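PDB 4TTR: dephospho-CoA kinase, which probably catalyses the last step of coenzyme A biosynthesis, the ATP-dependent phosphorylation of the 3'-hydroxyl group of dephospho-CoA. Local coordinates for residues A[17-28]-A[137-146]. Sequence-based numbering, arbitrary orientation. Where two conformers were deposited one is given.
With BU2 (1,3-butanediol), chain B.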
ATOM      1  N   TYR A  17     -14.300   9.496  -7.684  1.00 14.31           N
ATOM      2  CA  TYR A  17     -12.995   9.643  -8.316  1.00 17.54           C
ATOM      3  C   TYR A  17     -11.922   9.139  -7.353  1.00 12.81           C
ATOM      4  O   TYR A  17     -11.648   9.769  -6.332  1.00 15.68           O
ATOM      5  CB  TYR A  17     -12.739  11.102  -8.708  1.00 12.94           C
ATOM      6  CG  TYR A  17     -11.593  11.268  -9.682  1.00 14.09           C
ATOM      7  CD1 TYR A  17     -10.274  11.186  -9.252  1.00 14.11           C
ATOM      8  CD2 TYR A  17     -11.829  11.499 -11.034  1.00 14.81           C
ATOM      9  CE1 TYR A  17      -9.222  11.330 -10.138  1.00 14.13           C
ATOM     10  CE2 TYR A  17     -10.782  11.644 -11.927  1.00 14.57           C
ATOM     11  CZ  TYR A  17      -9.479  11.559 -11.471  1.00 15.96           C
ATOM     12  OH  TYR A  17      -8.427  11.702 -12.346  1.00 17.09           O
ATOM     13  N   SER A  18     -11.324   7.999  -7.690  1.00 12.90           N
ATOM     14  CA  SER A  18     -10.383   7.328  -6.798  0.53 16.82           C
ATOM     15  C   SER A  18      -8.974   7.255  -7.376  1.00 14.70           C
ATOM     16  O   SER A  18      -8.779   6.909  -8.543  1.00 14.71           O
ATOM     17  CB  SER A  18     -10.878   5.917  -6.479  0.53 17.37           C
ATOM     18  OG  SER A  18     -10.988   5.137  -7.655  0.53 17.51           O
ATOM     19  N   VAL A  19      -7.999   7.583  -6.538  1.00 12.31           N
ATOM     20  CA  VAL A  19      -6.594   7.511  -6.894  1.00 13.06           C
ATOM     21  C   VAL A  19      -5.937   6.411  -6.072  1.00 12.33           C
ATOM     22  O   VAL A  19      -5.957   6.450  -4.844  1.00 13.91           O
ATOM     23  CB  VAL A  19      -5.880   8.853  -6.641  1.00 13.56           C
ATOM     24  CG1 VAL A  19      -4.388   8.736  -6.914  1.00 12.69           C
ATOM     25  CG2 VAL A  19      -6.506   9.948  -7.486  1.00 11.65           C
ATOM     26  N   GLY A  20      -5.355   5.434  -6.755  1.00 10.57           N
ATOM     27  CA  GLY A  20      -4.624   4.377  -6.084  1.00 11.98           C
ATOM     28  C   GLY A  20      -3.246   4.852  -5.675  1.00 13.17           C
ATOM     29  O   GLY A  20      -2.492   5.351  -6.506  1.00 14.52           O
ATOM     30  N   LEU A  21      -2.927   4.709  -4.392  1.00 13.07           N
ATOM     31  CA  LEU A  21      -1.607   5.056  -3.876  1.00 12.97           C
ATOM     32  C   LEU A  21      -0.756   3.805  -3.675  1.00 14.21           C
ATOM     33  O   LEU A  21      -1.098   2.924  -2.884  1.00 14.27           O
ATOM     34  CB  LEU A  21      -1.731   5.826  -2.559  1.00 13.33           C
ATOM     35  CG  LEU A  21      -0.418   6.102  -1.815  1.00 15.65           C
ATOM     36  CD1 LEU A  21       0.511   6.958  -2.651  1.00 13.86           C
ATOM     37  CD2 LEU A  21      -0.684   6.760  -0.476  1.00 17.50           C
ATOM     38  N   THR A  22       0.348   3.735  -4.409  1.00 16.59           N
ATOM     39  CA  THR A  22       1.297   2.637  -4.289  1.00 13.70           C
ATOM     40  C   THR A  22       2.687   3.195  -4.036  1.00 15.53           C
ATOM     41  O   THR A  22       2.944   4.374  -4.262  1.00 14.87           O
ATOM     42  CB  THR A  22       1.332   1.759  -5.557  1.00 17.63           C
ATOM     43  OG1 THR A  22       1.772   2.537  -6.679  1.00 14.34           O
ATOM     44  CG2 THR A  22      -0.033   1.194  -5.850  1.00 18.48           C
ATOM     45  N   GLY A  23       3.589   2.344  -3.572  1.00 17.40           N
ATOM     46  CA  GLY A  23       4.957   2.763  -3.361  1.00 21.19           C
ATOM     47  C   GLY A  23       5.885   1.582  -3.233  1.00 24.81           C
ATOM     48  O   GLY A  23       5.484   0.527  -2.741  1.00 22.83           O
ATOM     49  N   ASN A  24       7.127   1.750  -3.680  1.00 24.39           N
ATOM     50  CA  ASN A  24       8.111   0.703  -3.492  1.00 30.79           C
ATOM     51  C   ASN A  24       8.588   0.738  -2.047  1.00 30.68           C
ATOM     52  O   ASN A  24       7.990   1.393  -1.194  1.00 26.92           O
ATOM     53  CB  ASN A  24       9.280   0.827  -4.491  1.00 29.83           C
ATOM     54  CG  ASN A  24      10.124   2.085  -4.298  1.00 31.47           C
ATOM     55  OD1 ASN A  24       9.950   2.840  -3.349  1.00 29.56           O
ATOM     56  ND2 ASN A  24      11.064   2.299  -5.211  1.00 37.99           N
ATOM     57  N   ILE A  25       9.677   0.046  -1.777  1.00 33.14           N
ATOM     58  CA  ILE A  25      10.070  -0.233  -0.411  1.00 35.53           C
ATOM     59  C   ILE A  25      10.731   1.001   0.194  1.00 32.67           C
ATOM     60  O   ILE A  25      11.608   1.612  -0.421  1.00 28.06           O
ATOM     61  CB  ILE A  25      10.996  -1.467  -0.372  1.00 38.78           C
ATOM     62  CG1 ILE A  25      10.213  -2.704  -0.824  1.00 50.39           C
ATOM     63  CG2 ILE A  25      11.540  -1.712   1.024  1.00 39.74           C
ATOM     64  CD1 ILE A  25       9.966  -2.819  -2.347  1.00 46.87           C
ATOM     65  N   ALA A  26      10.274   1.376   1.387  1.00 29.58           N
ATOM     66  CA  ALA A  26      10.782   2.556   2.080  1.00 31.29           C
ATOM     67  C   ALA A  26      10.663   3.800   1.203  1.00 27.18           C
ATOM     68  O   ALA A  26      11.561   4.638   1.172  1.00 31.65           O
ATOM     69  CB  ALA A  26      12.225   2.340   2.498  1.00 39.20           C
ATOM     70  N   SER A  27       9.546   3.904   0.490  1.00 25.69           N
ATOM     71  CA  SER A  27       9.325   4.987  -0.466  1.00 24.47           C
ATOM     72  C   SER A  27       8.932   6.299   0.197  1.00 19.37           C
ATOM     73  O   SER A  27       9.187   7.366  -0.348  1.00 22.46           O
ATOM     74  CB  SER A  27       8.228   4.592  -1.452  1.00 21.32           C
ATOM     75  OG  SER A  27       7.006   4.364  -0.777  1.00 20.98           O
ATOM     76  N   GLY A  28       8.297   6.213   1.362  1.00 23.65           N
ATOM     77  CA  GLY A  28       7.767   7.390   2.023  1.00 22.50           C
ATOM     78  C   GLY A  28       6.263   7.494   1.836  1.00 19.72           C
ATOM     79  O   GLY A  28       5.686   8.559   2.047  1.00 19.77           O
ATOM     80  N   TYR A 137     -11.575   0.138 -10.913  1.00 33.03           N
ATOM     81  CA  TYR A 137     -12.348   1.371 -10.786  1.00 32.84           C
ATOM     82  C   TYR A 137     -11.489   2.612 -10.531  1.00 29.71           C
ATOM     83  O   TYR A 137     -12.011   3.721 -10.434  1.00 32.13           O
ATOM     84  CB  TYR A 137     -13.380   1.227  -9.662  1.00 32.07           C
ATOM     85  CG  TYR A 137     -12.825   0.694  -8.355  1.00 32.23           C
ATOM     86  CD1 TYR A 137     -12.857  -0.665  -8.070  1.00 28.77           C
ATOM     87  CD2 TYR A 137     -12.281   1.549  -7.407  1.00 29.59           C
ATOM     88  CE1 TYR A 137     -12.360  -1.158  -6.878  1.00 28.49           C
ATOM     89  CE2 TYR A 137     -11.782   1.066  -6.213  1.00 28.58           C
ATOM     90  CZ  TYR A 137     -11.822  -0.287  -5.955  1.00 28.94           C
ATOM     91  OH  TYR A 137     -11.325  -0.769  -4.769  1.00 24.80           O
ATOM     92  N   LEU A 138     -10.178   2.428 -10.428  1.00 24.65           N
ATOM     93  CA  LEU A 138      -9.274   3.544 -10.177  1.00 20.61           C
ATOM     94  C   LEU A 138      -9.164   4.458 -11.394  1.00 18.98           C
ATOM     95  O   LEU A 138      -8.965   3.984 -12.509  1.00 20.78           O
ATOM     96  CB  LEU A 138      -7.886   3.022  -9.796  1.00 21.78           C
ATOM     97  CG  LEU A 138      -7.801   2.162  -8.534  1.00 19.40           C
ATOM     98  CD1 LEU A 138      -6.368   1.712  -8.315  1.00 26.65           C
ATOM     99  CD2 LEU A 138      -8.323   2.914  -7.319  1.00 17.14           C
ATOM    100  N   GLN A 139      -9.285   5.765 -11.183  1.00 17.66           N
ATOM    101  CA  GLN A 139      -9.073   6.727 -12.262  1.00 19.12           C
ATOM    102  C   GLN A 139      -7.586   6.933 -12.505  1.00 18.47           C
ATOM    103  O   GLN A 139      -7.145   7.108 -13.640  1.00 17.80           O
ATOM    104  CB  GLN A 139      -9.714   8.080 -11.939  1.00 17.26           C
ATOM    105  CG  GLN A 139     -11.227   8.149 -12.028  1.00 17.68           C
ATOM    106  CD  GLN A 139     -11.781   7.429 -13.229  1.00 27.71           C
ATOM    107  OE1 GLN A 139     -11.480   7.767 -14.382  1.00 31.27           O
ATOM    108  NE2 GLN A 139     -12.629   6.438 -12.963  1.00 30.54           N
ATOM    109  N   LYS A 140      -6.828   6.933 -11.416  1.00 20.73           N
ATOM    110  CA  LYS A 140      -5.402   7.205 -11.464  1.00 18.04           C
ATOM    111  C   LYS A 140      -4.651   6.258 -10.549  1.00 15.53           C
ATOM    112  O   LYS A 140      -5.210   5.757  -9.574  1.00 12.37           O
ATOM    113  CB  LYS A 140      -5.113   8.646 -11.048  1.00 16.33           C
ATOM    114  CG  LYS A 140      -5.769   9.695 -11.906  1.00 21.00           C
ATOM    115  CD  LYS A 140      -5.120   9.766 -13.267  1.00 21.86           C
ATOM    116  CE  LYS A 140      -5.368  11.111 -13.898  1.00 24.62           C
ATOM    117  NZ  LYS A 140      -4.825  11.191 -15.270  1.00 28.43           N
ATOM    118  N   VAL A 141      -3.384   6.024 -10.873  1.00 14.61           N
ATOM    119  CA  VAL A 141      -2.469   5.341  -9.973  1.00 12.51           C
ATOM    120  C   VAL A 141      -1.278   6.254  -9.700  1.00 12.05           C
ATOM    121  O   VAL A 141      -0.688   6.824 -10.621  1.00 12.17           O
ATOM    122  CB  VAL A 141      -1.992   3.993 -10.552  1.00 16.99           C
ATOM    123  CG1 VAL A 141      -0.948   3.347  -9.644  1.00 17.18           C
ATOM    124  CG2 VAL A 141      -3.176   3.052 -10.744  1.00 18.47           C
ATOM    125  N   LEU A 142      -0.959   6.402  -8.420  1.00 10.79           N
ATOM    126  CA  LEU A 142       0.201   7.157  -7.970  1.00  9.97           C
ATOM    127  C   LEU A 142       1.208   6.186  -7.367  1.00  8.13           C
ATOM    128  O   LEU A 142       0.885   5.429  -6.453  1.00 13.96           O
ATOM    129  CB  LEU A 142      -0.206   8.223  -6.948  1.00  7.77           C
ATOM    130  CG  LEU A 142       0.906   8.962  -6.198  1.00  6.48           C
ATOM    131  CD1 LEU A 142       1.808   9.724  -7.159  1.00  9.56           C
ATOM    132  CD2 LEU A 142       0.295   9.906  -5.181  1.00 12.11           C
ATOM    133  N   LEU A 143       2.420   6.205  -7.904  1.00 11.92           N
ATOM    134  CA  LEU A 143       3.499   5.360  -7.414  1.00 12.06           C
ATOM    135  C   LEU A 143       4.583   6.216  -6.772  1.00 10.85           C
ATOM    136  O   LEU A 143       5.178   7.069  -7.427  1.00 11.33           O
ATOM    137  CB  LEU A 143       4.073   4.523  -8.556  1.00 12.40           C
ATOM    138  CG  LEU A 143       5.400   3.806  -8.308  1.00 13.48           C
ATOM    139  CD1 LEU A 143       5.324   2.904  -7.085  1.00 13.69           C
ATOM    140  CD2 LEU A 143       5.778   3.012  -9.546  1.00 15.60           C
ATOM    141  N   VAL A 144       4.821   5.994  -5.485  1.00 10.35           N
ATOM    142  CA  VAL A 144       5.862   6.713  -4.759  1.00 11.90           C
ATOM    143  C   VAL A 144       7.132   5.881  -4.730  1.00 15.06           C
ATOM    144  O   VAL A 144       7.103   4.717  -4.342  1.00 15.30           O
ATOM    145  CB  VAL A 144       5.431   7.036  -3.320  1.00 13.08           C
ATOM    146  CG1 VAL A 144       6.491   7.883  -2.619  1.00 16.48           C
ATOM    147  CG2 VAL A 144       4.090   7.749  -3.320  1.00 12.32           C
ATOM    148  N   ILE A 145       8.246   6.476  -5.148  1.00 15.61           N
ATOM    149  CA  ILE A 145       9.523   5.780  -5.122  1.00 16.55           C
ATOM    150  C   ILE A 145      10.595   6.630  -4.458  1.00 18.01           C
ATOM    151  O   ILE A 145      10.519   7.857  -4.455  1.00 19.82           O
ATOM    152  CB  ILE A 145       9.992   5.384  -6.542  1.00 18.68           C
ATOM    153  CG1 ILE A 145      10.206   6.616  -7.426  1.00 19.41           C
ATOM    154  CG2 ILE A 145       8.982   4.457  -7.191  1.00 17.88           C
ATOM    155  CD1 ILE A 145      11.272   6.414  -8.463  1.00 23.94           C
ATOM    156  N   ALA A 146      11.588   5.958  -3.893  1.00 18.03           N
ATOM    157  CA  ALA A 146      12.726   6.629  -3.288  1.00 21.52           C
ATOM    158  C   ALA A 146      13.999   6.043  -3.874  1.00 22.53           C
ATOM    159  O   ALA A 146      14.064   4.840  -4.135  1.00 25.39           O
ATOM    160  CB  ALA A 146      12.701   6.469  -1.782  1.00 23.44           C
TER
HETATM  161  C1  BU2 B 301       6.787   5.882   5.009  1.00 34.71           C
HETATM  162  O1  BU2 B 301       7.858   6.159   5.885  1.00 48.91           O
HETATM  163  C2  BU2 B 301       6.341   4.442   5.156  1.00 49.22           C
HETATM  164  C3  BU2 B 301       6.375   3.776   3.797  1.00 37.10           C
HETATM  165  O3  BU2 B 301       7.705   3.417   3.501  1.00 33.44           O
HETATM  166  C4  BU2 B 301       5.500   2.543   3.817  1.00 45.20           C
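The carbonyl oxygen S18 O accepts from two successive amides, Q139 N at 2.9 Å and, weakly, K140 N at 3.5 Å from S18 O. From there strands 18-23 and 140-145 run parallel, their axes 22° apart, and a ladder of backbone bonds alternates between them: G20 N to K140 O, L142 N to G20 O, T22 N to L142 O, V144 N to T22 O and, just past strand 18-23, N24 N to V144 O. T22 OG1 comes within 3.0 Å of L142 O, the carbonyl that T22 N already grips; chi1 of 63° sets the hydroxyl between backbone N and carbonyl carbon, beside this rung.

At the start of the ladder Q139 CG lies over one face of the Y17 ring, 3.6 Å from its centroid and 18° off the normal, a CH-pi contact. Farther along, L21 and L142 run side by side, and L21 CD1 also touches V144 CG2 at 3.7 Å. From G23 onward the chain forms the P-loop (Walker A), where A26, S27 and G28 probably bind ATP. Here V144 O, already bonded to N24 N, also lies 3.1 Å from S27 CB, while N24 ND2 reaches I145 CB at 3.5 Å. Butanediol occupies the loop, its C1 3.5 Å from G28 CA.

Strand 18-23 is central in the five-stranded parallel sheet; the order across it is 42-45, 122-125, 18-23, 140-145, 185-188. Y207 of helix 192-213 meets V19 and L142, and Q151 of helix 148-159 meets N24 and A146.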